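Local coordinates for water stress and hypersensitive response domain-containing protein (Archaeoglobus fulgidus DSM 4304, PDB 3BUT) that is of unknown function but, as a beta-rich member of the late embryogenesis abundant (LEA_2) family, may bind lipids, at residues A[23-28]-A[66-71]; A[35-40]-A[101-106]. The protein carries 4 engineered substitutions. One frame throughout, in Å; residues are numbered along the deposited sequence.

Interaction 1: residues A[23-28]-A[66-71]; sequences LAKVRN and ATTLKF. Engineered in segment 66-71: A66 (natural residue Lys).
Antiparallel strand pairing joins 23-28 to 66-71 in the three-stranded sheet of this LEA_2 domain, and it illustrates how one ladder can serve both a solvent-facing and a core-facing surface. Two hydrogen-bonded pairs carry the ladder: A24 with L69, where L69 N meets A24 O at 2.7 Å, and V26 with T67, where V26 N meets T67 O at 2.8 Å. Toward the core, the CG2 branch of V26 rests on L69 CG at 3.7 Å, the two side chains crossing at about a right angle. A24 CB meets F71 CE2 at 3.8 Å, lying in the ring plane at its edge. The other surface carries L23, K25, R27, T68, K70 and the engineered A66. Here K25 leaves the backbone with CG anti to N (chi1 -174°) and then bends at chi2 (76°), which lays CD beside T68 OG1 at 3.4 Å and CE over the A66 methyl at 3.8 Å. A serine at K25 would lack these methylenes and is likely to leave T68 OG1 and the A66 methyl without that aliphatic cover. R27 adds NH2 to the same methyl. Strand 17-27 is the central one of its sheet: strand 3-10 bonds to the backbone of L23 and K25 along its second edge, while V26 and L69 reach V61 and V59 of strand 48-61 in the other sheet.

Interaction 2: residues A[35-40]-A[101-106]; sequences VVSGYH and KPTIEI. Engineered in segment 101-106: I106 (natural residue Val).
The carbonyl oxygen of T103 is gripped mainly by S37, whose N-H approaches at 3.0 Å almost in line with the C=O bond (C=O...N 172°), although the angle at the hydrogen is only 141°. V36 adds a CA-H...O contact to that oxygen. The S37 hydroxyl also comes near it: with chi1 at 57°, OG sits between the backbone N and the carbonyl carbon, 3.3 Å from E105 OE2 and equally near T103 O. Both bonds are weak, and which acceptor takes the one hydroxyl proton is not settled. OG also packs on T103 CG2 at 3.4 Å. This is a worked case of a beta bulge: S37 and G38 together stand opposite T103, whose N-H bonds to G38 O at 2.9 Å with the donor tilted from the carbonyl plane. As a result V36 and Y39 both face the sandwich interior, where V36 CG1 and P102 CB meet at 4.1 Å and Y39 CB packs on P102. Regular pairing resumes beyond the bulge. H40 and K101 exchange two backbone bonds, K101 N to H40 O being 2.7 Å; before it, E105 N holds V35 O at 2.7 Å, while the return bond from V35 N is weak. Outer polar ends look to strand 48-61, H40 NE2 to D52 and T103 OG1 to Y54. Chemically, backbone bonds do most of the holding, and the S37 hydroxyl offers the E105 carboxylate at most a weak bond, for which T103 O competes.

Along the chain the segments alternate, 23-28, 35-40, 66-71, 101-106, so the two ladders interlock: successive strands 17-27 and 34-45 belong to different sheets, and each pairs with a strand much further on. Interaction 1 lies in the three-stranded sheet, interaction 2 in the four-stranded one, with centres about 12 Å apart. The sheets meet where L69 CD1 touches V36 CG2 at 3.9 Å and where the rings of F71 and Y39 pack edge-to-face, with F71 CD1 3.5 Å from Y39 CG. The Y39 hydroxyl also bonds to S72 N on strand 66-76. Crossing between layers in this way is consistent with an immunoglobulin-like sandwich, as expected for the E-set clan, whose apolar interior both contacts help to build.

Interaction 1: residues A[23-28]-A[66-71]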
ATOM      1  N   LEU A  23       8.940  20.474  -3.298  1.00 25.20           N
ATOM      2  CA  LEU A  23       9.546  21.665  -3.887  1.00 27.67           C
ATOM      3  C   LEU A  23       9.130  22.909  -3.119  1.00 28.58           C
ATOM      4  O   LEU A  23       7.979  23.339  -3.201  1.00 39.70           O
ATOM      5  CB  LEU A  23       9.173  21.821  -5.364  1.00 21.44           C
ATOM      6  CG  LEU A  23       9.598  20.752  -6.374  1.00 28.07           C
ATOM      7  CD1 LEU A  23       9.265  21.225  -7.775  1.00 34.03           C
ATOM      8  CD2 LEU A  23      11.076  20.409  -6.262  1.00 32.42           C
ATOM      9  N   ALA A  24      10.074  23.483  -2.379  1.00 25.60           N
ATOM     10  CA  ALA A  24       9.813  24.659  -1.552  1.00 23.34           C
ATOM     11  C   ALA A  24      10.398  25.926  -2.161  1.00 21.52           C
ATOM     12  O   ALA A  24      11.606  26.023  -2.362  1.00 19.12           O
ATOM     13  CB  ALA A  24      10.363  24.448  -0.145  1.00 24.25           C
ATOM     14  N   LYS A  25       9.530  26.890  -2.457  1.00 13.30           N
ATOM     15  CA  LYS A  25       9.955  28.203  -2.910  1.00 16.13           C
ATOM     16  C   LYS A  25      10.295  29.071  -1.698  1.00 15.30           C
ATOM     17  O   LYS A  25       9.418  29.417  -0.911  1.00 17.38           O
ATOM     18  CB  LYS A  25       8.856  28.856  -3.756  1.00 15.39           C
ATOM     19  CG  LYS A  25       9.228  30.194  -4.424  1.00 20.50           C
ATOM     20  CD  LYS A  25      10.127  30.018  -5.649  1.00 47.74           C
ATOM     21  CE  LYS A  25      10.208  31.303  -6.470  1.00 51.80           C
ATOM     22  NZ  LYS A  25      11.206  31.225  -7.578  1.00 48.06           N
ATOM     23  N   VAL A  26      11.574  29.404  -1.547  1.00 15.23           N
ATOM     24  CA  VAL A  26      12.020  30.247  -0.444  1.00 14.33           C
ATOM     25  C   VAL A  26      12.527  31.593  -0.938  1.00 19.24           C
ATOM     26  O   VAL A  26      13.186  31.677  -1.963  1.00 19.41           O
ATOM     27  CB  VAL A  26      13.097  29.567   0.441  1.00 17.50           C
ATOM     28  CG1 VAL A  26      12.529  28.339   1.134  1.00 16.71           C
ATOM     29  CG2 VAL A  26      14.327  29.198  -0.362  1.00 29.73           C
ATOM     30  N   ARG A  27      12.186  32.648  -0.209  1.00 19.15           N
ATOM     31  CA  ARG A  27      12.711  33.971  -0.472  1.00 26.18           C
ATOM     32  C   ARG A  27      13.655  34.364   0.665  1.00 17.41           C
ATOM     33  O   ARG A  27      13.295  34.276   1.836  1.00 24.57           O
ATOM     34  CB  ARG A  27      11.564  34.976  -0.631  1.00 14.82           C
ATOM     35  CG  ARG A  27      12.018  36.407  -0.887  1.00 31.83           C
ATOM     36  CD  ARG A  27      10.971  37.195  -1.649  1.00 47.27           C
ATOM     37  NE  ARG A  27      11.005  36.898  -3.079  1.00 43.76           N
ATOM     38  CZ  ARG A  27      11.664  37.619  -3.983  1.00 42.05           C
ATOM     39  NH1 ARG A  27      12.351  38.697  -3.622  1.00 48.87           N
ATOM     40  NH2 ARG A  27      11.631  37.260  -5.258  1.00 59.32           N
ATOM     41  N   ASN A  28      14.866  34.779   0.312  1.00 15.20           N
ATOM     42  CA  ASN A  28      15.833  35.253   1.289  1.00 18.23           C
ATOM     43  C   ASN A  28      15.577  36.715   1.649  1.00 16.61           C
ATOM     44  O   ASN A  28      15.736  37.605   0.812  1.00 19.84           O
ATOM     45  CB  ASN A  28      17.254  35.067   0.748  1.00 18.49           C
ATOM     46  CG  ASN A  28      18.324  35.319   1.789  1.00 20.70           C
ATOM     47  OD1 ASN A  28      18.034  35.642   2.936  1.00 21.55           O
ATOM     48  ND2 ASN A  28      19.578  35.151   1.392  1.00 21.34           N
ATOM     49  N   ALA A  66      14.689  34.730  -4.663  1.00 25.65           N
ATOM     50  CA  ALA A  66      13.848  33.567  -4.389  1.00 26.04           C
ATOM     51  C   ALA A  66      14.361  32.342  -5.144  1.00 24.29           C
ATOM     52  O   ALA A  66      14.799  32.451  -6.290  1.00 39.02           O
ATOM     53  CB  ALA A  66      12.399  33.859  -4.743  1.00 19.84           C
ATOM     54  N   THR A  67      14.305  31.184  -4.491  1.00 31.57           N
ATOM     55  CA  THR A  67      14.870  29.933  -5.013  1.00 31.22           C
ATOM     56  C   THR A  67      13.935  28.765  -4.697  1.00 24.92           C
ATOM     57  O   THR A  67      13.415  28.672  -3.591  1.00 25.87           O
ATOM     58  CB  THR A  67      16.264  29.664  -4.377  1.00 23.15           C
ATOM     59  OG1 THR A  67      17.161  30.722  -4.729  1.00 56.61           O
ATOM     60  CG2 THR A  67      16.869  28.346  -4.848  1.00 36.40           C
ATOM     61  N   THR A  68      13.715  27.882  -5.666  1.00 20.69           N
ATOM     62  CA  THR A  68      13.018  26.633  -5.389  1.00 17.88           C
ATOM     63  C   THR A  68      14.016  25.605  -4.859  1.00 21.00           C
ATOM     64  O   THR A  68      15.006  25.295  -5.514  1.00 29.01           O
ATOM     65  CB  THR A  68      12.253  26.114  -6.621  1.00 21.48           C
ATOM     66  OG1 THR A  68      11.270  27.082  -6.998  1.00 33.89           O
ATOM     67  CG2 THR A  68      11.543  24.786  -6.326  1.00 18.66           C
ATOM     68  N   LEU A  69      13.758  25.117  -3.648  1.00 19.42           N
ATOM     69  CA  LEU A  69      14.545  24.050  -3.040  1.00 22.83           C
ATOM     70  C   LEU A  69      13.855  22.705  -3.228  1.00 19.03           C
ATOM     71  O   LEU A  69      12.636  22.620  -3.117  1.00 19.45           O
ATOM     72  CB  LEU A  69      14.726  24.295  -1.541  1.00 24.27           C
ATOM     73  CG  LEU A  69      15.235  25.625  -0.981  1.00 22.95           C
ATOM     74  CD1 LEU A  69      15.427  25.483   0.516  1.00 27.33           C
ATOM     75  CD2 LEU A  69      16.515  26.085  -1.647  1.00 29.88           C
ATOM     76  N   LYS A  70      14.657  21.669  -3.479  1.00 22.18           N
ATOM     77  CA  LYS A  70      14.161  20.311  -3.714  0.70 23.04           C
ATOM     78  C   LYS A  70      14.573  19.373  -2.577  1.00 26.47           C
ATOM     79  O   LYS A  70      15.763  19.246  -2.251  1.00 28.53           O
ATOM     80  CB  LYS A  70      14.673  19.786  -5.069  0.70 17.64           C
ATOM     81  CG  LYS A  70      14.523  18.279  -5.299  0.70 29.49           C
ATOM     82  CD  LYS A  70      15.341  17.823  -6.506  0.70 30.07           C
ATOM     83  CE  LYS A  70      15.912  16.416  -6.315  0.70 45.46           C
ATOM     84  NZ  LYS A  70      14.920  15.317  -6.526  0.70 28.12           N
ATOM     85  N   PHE A  71      13.579  18.723  -1.983  1.00 22.57           N
ATOM     86  CA  PHE A  71      13.781  17.746  -0.925  1.00 23.03           C
ATOM     87  C   PHE A  71      13.323  16.369  -1.418  1.00 26.09           C
ATOM     88  O   PHE A  71      12.151  16.161  -1.737  1.00 26.28           O
ATOM     89  CB  PHE A  71      13.032  18.164   0.349  1.00 25.50           C
ATOM     90  CG  PHE A  71      13.413  19.534   0.859  1.00 22.50           C
ATOM     91  CD1 PHE A  71      14.546  19.708   1.645  1.00 19.79           C
ATOM     92  CD2 PHE A  71      12.638  20.645   0.554  1.00 25.98           C
ATOM     93  CE1 PHE A  71      14.912  20.970   2.113  1.00 18.66           C
ATOM     94  CE2 PHE A  71      12.991  21.906   1.013  1.00 22.17           C
ATOM     95  CZ  PHE A  71      14.128  22.069   1.801  1.00 29.43           C
TER

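Interaction 2: residues A[35-40]-A[101-106]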
ATOM      1  N   VAL A  35      22.706  29.487   3.119  1.00 18.71           N
ATOM      2  CA  VAL A  35      23.124  28.196   2.575  1.00 21.78           C
ATOM      3  C   VAL A  35      22.328  27.086   3.261  1.00 19.50           C
ATOM      4  O   VAL A  35      22.309  27.005   4.482  1.00 25.63           O
ATOM      5  CB  VAL A  35      24.643  27.940   2.732  1.00 23.70           C
ATOM      6  CG1 VAL A  35      25.068  26.717   1.911  1.00 18.89           C
ATOM      7  CG2 VAL A  35      25.442  29.158   2.316  1.00 24.69           C
ATOM      8  N   VAL A  36      21.643  26.266   2.470  1.00 20.85           N
ATOM      9  CA  VAL A  36      21.025  25.048   2.976  1.00 17.29           C
ATOM     10  C   VAL A  36      21.981  23.926   2.602  1.00 13.87           C
ATOM     11  O   VAL A  36      21.990  23.473   1.459  1.00 22.84           O
ATOM     12  CB  VAL A  36      19.622  24.786   2.358  1.00 18.71           C
ATOM     13  CG1 VAL A  36      18.961  23.584   3.022  1.00 32.59           C
ATOM     14  CG2 VAL A  36      18.724  26.005   2.495  1.00 20.18           C
ATOM     15  N   SER A  37      22.803  23.498   3.555  1.00 12.54           N
ATOM     16  CA  SER A  37      23.842  22.492   3.284  1.00 12.00           C
ATOM     17  C   SER A  37      23.272  21.082   3.092  1.00 15.29           C
ATOM     18  O   SER A  37      23.891  20.225   2.464  1.00 18.32           O
ATOM     19  CB  SER A  37      24.885  22.494   4.395  1.00 12.27           C
ATOM     20  OG  SER A  37      24.264  22.258   5.643  1.00 26.29           O
ATOM     21  N   GLY A  38      22.086  20.858   3.642  1.00 13.31           N
ATOM     22  CA  GLY A  38      21.409  19.586   3.519  1.00  7.56           C
ATOM     23  C   GLY A  38      20.185  19.582   4.394  1.00  7.18           C
ATOM     24  O   GLY A  38      19.761  20.627   4.876  1.00 19.91           O
ATOM     25  N   TYR A  39      19.626  18.391   4.604  1.00 22.59           N
ATOM     26  CA  TYR A  39      18.398  18.223   5.369  1.00 14.09           C
ATOM     27  C   TYR A  39      18.273  16.804   5.883  1.00 11.01           C
ATOM     28  O   TYR A  39      18.702  15.856   5.229  1.00 14.74           O
ATOM     29  CB  TYR A  39      17.169  18.583   4.520  1.00 12.85           C
ATOM     30  CG  TYR A  39      17.066  17.814   3.205  1.00 16.14           C
ATOM     31  CD1 TYR A  39      17.774  18.224   2.074  1.00 21.07           C
ATOM     32  CD2 TYR A  39      16.249  16.689   3.095  1.00 17.73           C
ATOM     33  CE1 TYR A  39      17.690  17.522   0.876  1.00 26.22           C
ATOM     34  CE2 TYR A  39      16.154  15.982   1.897  1.00 17.09           C
ATOM     35  CZ  TYR A  39      16.869  16.409   0.794  1.00 20.67           C
ATOM     36  OH  TYR A  39      16.789  15.712  -0.392  1.00 29.89           O
ATOM     37  N   HIS A  40      17.683  16.675   7.062  1.00 19.69           N
ATOM     38  CA  HIS A  40      17.257  15.388   7.581  1.00 13.18           C
ATOM     39  C   HIS A  40      15.756  15.246   7.364  1.00 10.41           C
ATOM     40  O   HIS A  40      15.005  16.218   7.498  1.00 19.25           O
ATOM     41  CB  HIS A  40      17.598  15.260   9.065  1.00 18.84           C
ATOM     42  CG  HIS A  40      17.376  13.885   9.616  1.00 33.11           C
ATOM     43  ND1 HIS A  40      18.394  12.962   9.742  1.00 53.90           N
ATOM     44  CD2 HIS A  40      16.255  13.271  10.059  1.00 17.52           C
ATOM     45  CE1 HIS A  40      17.907  11.840  10.243  1.00 49.58           C
ATOM     46  NE2 HIS A  40      16.611  12.000  10.440  1.00 32.29           N
ATOM     47  N   LYS A 101      14.022  18.559   8.327  1.00 20.53           N
ATOM     48  CA  LYS A 101      14.872  19.364   9.199  1.00 21.25           C
ATOM     49  C   LYS A 101      16.085  19.881   8.409  1.00 15.50           C
ATOM     50  O   LYS A 101      17.124  19.225   8.383  1.00 20.38           O
ATOM     51  CB  LYS A 101      15.312  18.498  10.387  1.00 13.77           C
ATOM     52  CG  LYS A 101      16.032  19.217  11.521  1.00 38.89           C
ATOM     53  CD  LYS A 101      16.210  18.277  12.720  1.00 32.64           C
ATOM     54  CE  LYS A 101      17.311  18.740  13.662  1.00 47.25           C
ATOM     55  NZ  LYS A 101      18.665  18.309  13.208  1.00 43.35           N
ATOM     56  N   PRO A 102      15.946  21.040   7.728  1.00 18.47           N
ATOM     57  CA  PRO A 102      17.076  21.560   6.964  1.00 15.43           C
ATOM     58  C   PRO A 102      18.176  22.138   7.843  1.00 21.70           C
ATOM     59  O   PRO A 102      17.905  22.681   8.917  1.00 19.84           O
ATOM     60  CB  PRO A 102      16.451  22.655   6.103  1.00 15.94           C
ATOM     61  CG  PRO A 102      15.255  23.093   6.844  1.00 22.55           C
ATOM     62  CD  PRO A 102      14.754  21.901   7.601  1.00 26.39           C
ATOM     63  N   THR A 103      19.411  21.978   7.380  1.00 21.75           N
ATOM     64  CA  THR A 103      20.581  22.545   8.018  1.00 18.87           C
ATOM     65  C   THR A 103      20.889  23.847   7.308  1.00 17.26           C
ATOM     66  O   THR A 103      21.383  23.846   6.183  1.00 21.32           O
ATOM     67  CB  THR A 103      21.794  21.611   7.901  1.00 19.09           C
ATOM     68  OG1 THR A 103      21.438  20.303   8.359  1.00 30.68           O
ATOM     69  CG2 THR A 103      22.942  22.130   8.738  1.00 32.44           C
ATOM     70  N   ILE A 104      20.578  24.952   7.976  1.00 20.60           N
ATOM     71  CA  ILE A 104      20.738  26.288   7.427  1.00 19.57           C
ATOM     72  C   ILE A 104      21.993  26.892   8.012  1.00 17.00           C
ATOM     73  O   ILE A 104      22.122  26.991   9.230  1.00 20.47           O
ATOM     74  CB  ILE A 104      19.524  27.181   7.777  1.00 23.26           C
ATOM     75  CG1 ILE A 104      18.231  26.567   7.234  1.00 22.67           C
ATOM     76  CG2 ILE A 104      19.726  28.599   7.252  1.00 29.75           C
ATOM     77  CD1 ILE A 104      16.974  27.201   7.782  1.00 40.52           C
ATOM     78  N   GLU A 105      22.920  27.290   7.148  1.00 13.07           N
ATOM     79  CA  GLU A 105      24.193  27.830   7.598  1.00 26.72           C
ATOM     80  C   GLU A 105      24.256  29.322   7.333  1.00 38.00           C
ATOM     81  O   GLU A 105      24.210  29.760   6.182  1.00 50.94           O
ATOM     82  CB  GLU A 105      25.372  27.133   6.905  1.00 22.98           C
ATOM     83  CG  GLU A 105      25.434  25.616   7.095  1.00 41.20           C
ATOM     84  CD  GLU A 105      26.630  24.962   6.402  1.00 40.28           C
ATOM     85  OE1 GLU A 105      27.222  25.577   5.489  1.00 45.46           O
ATOM     86  OE2 GLU A 105      26.973  23.817   6.770  1.00 44.61           O
ATOM     87  N   ILE A 106      24.316  30.104   8.408  1.00 53.25           N
ATOM     88  CA  ILE A 106      24.738  31.501   8.321  1.00 60.18           C
ATOM     89  C   ILE A 106      25.856  31.696   9.357  1.00 64.83           C
ATOM     90  O   ILE A 106      25.597  31.935  10.543  1.00 67.66           O
ATOM     91  CB  ILE A 106      23.569  32.525   8.495  1.00 64.42           C
ATOM     92  CG1 ILE A 106      22.398  32.202   7.550  1.00 53.33           C
ATOM     93  CG2 ILE A 106      24.073  33.950   8.223  1.00 49.97           C
ATOM     94  CD1 ILE A 106      21.076  32.867   7.905  1.00 53.18           C
TER